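Local coordinates for EmGH1 (PDB 5Z87), which probably hydrolyses beta-glucosidic bonds as a glycoside hydrolase family 3 enzyme, and may also act on xylosides or arabinofuranosides, at residues D526-C531 with L571-V576. Numbering follows the deposited sequence.
Sequences DVIVMC and LGKTTV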
loop_
_atom_site.group_PDB
_atom_site.type_symbol
_atom_site.label_atom_id
_atom_site.label_comp_id
_atom_site.label_asym_id
_atom_site.label_seq_id
_atom_site.Cartn_x
_atom_site.Cartn_y
_atom_site.Cartn_z
ATOM N N ASP A 526 14.275 8.822 -43.232
ATOM C CA ASP A 526 13.359 9.929 -42.989
ATOM C C ASP A 526 12.339 9.643 -41.891
ATOM O O ASP A 526 11.758 10.592 -41.356
ATOM C CB ASP A 526 12.615 10.318 -44.274
ATOM C CG ASP A 526 12.205 9.126 -45.093
ATOM O OD1 ASP A 526 13.066 8.253 -45.303
ATOM O OD2 ASP A 526 11.032 9.065 -45.534
ATOM N N VAL A 527 12.112 8.375 -41.539
ATOM C CA VAL A 527 11.201 7.984 -40.464
ATOM C C VAL A 527 11.915 7.001 -39.541
ATOM O O VAL A 527 12.567 6.059 -40.012
ATOM C CB VAL A 527 9.910 7.353 -41.014
ATOM C CG1 VAL A 527 9.040 6.843 -39.874
ATOM C CG2 VAL A 527 9.159 8.345 -41.865
ATOM N N ILE A 528 11.794 7.222 -38.230
ATOM C CA ILE A 528 12.325 6.328 -37.202
ATOM C C ILE A 528 11.154 5.812 -36.371
ATOM O O ILE A 528 10.354 6.607 -35.862
ATOM C CB ILE A 528 13.343 7.045 -36.298
ATOM C CG1 ILE A 528 14.477 7.656 -37.116
ATOM C CG2 ILE A 528 13.890 6.103 -35.234
ATOM C CD1 ILE A 528 15.412 8.461 -36.260
ATOM N N VAL A 529 11.046 4.492 -36.235
ATOM C CA VAL A 529 9.992 3.866 -35.437
ATOM C C VAL A 529 10.669 3.094 -34.318
ATOM O O VAL A 529 11.317 2.069 -34.572
ATOM C CB VAL A 529 9.092 2.941 -36.263
ATOM C CG1 VAL A 529 8.173 2.178 -35.341
ATOM C CG2 VAL A 529 8.284 3.731 -37.276
ATOM N N MET A 530 10.524 3.582 -33.082
ATOM C CA MET A 530 11.182 2.986 -31.925
ATOM C C MET A 530 10.242 1.996 -31.241
ATOM O O MET A 530 9.108 2.347 -30.883
ATOM C CB MET A 530 11.624 4.072 -30.949
ATOM C CG MET A 530 12.225 5.283 -31.653
ATOM S SD MET A 530 13.012 6.437 -30.527
ATOM C CE MET A 530 11.580 7.221 -29.767
ATOM N N CYS A 531 10.717 0.759 -31.068
ATOM C CA CYS A 531 9.969 -0.334 -30.443
ATOM C C CYS A 531 10.598 -0.610 -29.081
ATOM O O CYS A 531 11.662 -1.234 -28.990
ATOM C CB CYS A 531 9.981 -1.570 -31.330
ATOM S SG CYS A 531 9.247 -1.254 -32.949
ATOM N N LEU A 571 18.013 13.680 -33.596
ATOM C CA LEU A 571 18.267 13.771 -35.026
ATOM C C LEU A 571 17.228 14.614 -35.759
ATOM O O LEU A 571 17.477 15.027 -36.897
ATOM C CB LEU A 571 18.319 12.366 -35.633
ATOM C CG LEU A 571 19.308 11.404 -34.966
ATOM C CD1 LEU A 571 19.493 10.134 -35.782
ATOM C CD2 LEU A 571 20.644 12.076 -34.708
ATOM N N GLY A 572 16.071 14.864 -35.156
ATOM C CA GLY A 572 15.095 15.728 -35.786
ATOM C C GLY A 572 14.290 15.112 -36.908
ATOM O O GLY A 572 13.586 15.843 -37.616
ATOM N N LYS A 573 14.359 13.799 -37.103
ATOM C CA LYS A 573 13.524 13.151 -38.099
ATOM C C LYS A 573 12.131 12.868 -37.535
ATOM O O LYS A 573 11.873 13.009 -36.338
ATOM C CB LYS A 573 14.175 11.855 -38.580
ATOM C CG LYS A 573 15.439 12.072 -39.398
ATOM C CD LYS A 573 16.612 11.310 -38.803
ATOM C CE LYS A 573 17.918 11.657 -39.516
ATOM N NZ LYS A 573 17.789 11.518 -40.994
ATOM N N THR A 574 11.218 12.479 -38.426
ATOM C CA THR A 574 9.912 11.984 -38.013
ATOM C C THR A 574 10.085 10.728 -37.165
ATOM O O THR A 574 10.549 9.697 -37.664
ATOM C CB THR A 574 9.047 11.697 -39.239
ATOM O OG1 THR A 574 9.075 12.837 -40.099
ATOM C CG2 THR A 574 7.603 11.414 -38.845
ATOM N N THR A 575 9.735 10.810 -35.880
ATOM C CA THR A 575 9.980 9.731 -34.932
ATOM C C THR A 575 8.709 9.412 -34.157
ATOM O O THR A 575 8.071 10.312 -33.605
ATOM C CB THR A 575 11.110 10.095 -33.962
ATOM O OG1 THR A 575 12.284 10.438 -34.704
ATOM C CG2 THR A 575 11.440 8.920 -33.045
ATOM N N VAL A 576 8.343 8.130 -34.119
ATOM C CA VAL A 576 7.242 7.640 -33.305
ATOM C C VAL A 576 7.729 6.454 -32.488
ATOM O O VAL A 576 8.676 5.756 -32.853
ATOM C CB VAL A 576 6.020 7.239 -34.147
ATOM C CG1 VAL A 576 5.605 8.393 -35.038
ATOM C CG2 VAL A 576 6.342 6.025 -34.980
#
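Ile528 and Met530 hydrogen-bond through their backbones to Thr574 and Val576, where two neighbouring parallel strands, 527-533 and 574-580, begin in the sheet of the glycoside hydrolase family 3 C-terminal domain. Helix 561-569 links them in a beta-alpha-beta crossover. Ile528 grips the second strand with both backbone polar atoms: its N donates to Thr574 O (2.8 Å, N-H...O 170°), and its O accepts from Val576 N. Val576 O then receives Met530 N at 2.9 Å, continuing the parallel ladder, which Met530 carries on to Val578. Thr575 CA also lies 3.3 Å from Ile528 O, a CA-H...O contact. On the face shared by Ile528, Met530 and Thr575, Ile528 lies alongside Thr575, and its CD1 reaches Lys573 CD at 4.0 Å. Met530 comes across obliquely: with CG beside the backbone N (chi1 -42°) and a bend at chi3, its thioether end leans across to the neighbouring strand, beside the Thr575 methyl, setting CE 3.7 Å from Thr575 CG2. Leu568 of the crossover helix touches both Ile528 and Met530. An alanine in place of Met530 would probably leave the Thr575 methyl and Leu568 without their thioether neighbour, opening a gap between sheet and helix. On the other face, Val529 CG2 meets Val576 CG2 at 3.8 Å, side by side. Lys573 NZ bonds to the carbonyls of Gln523 and Cys525, and Asp526 OD1 to Lys436 N, so the polar ends of these two residues, each just before its strand, are satisfied by backbone groups outside the contact. Nearly straight backbone bonds thus fix the register, while aliphatic and thioether groups fill the buried layer beneath the helix.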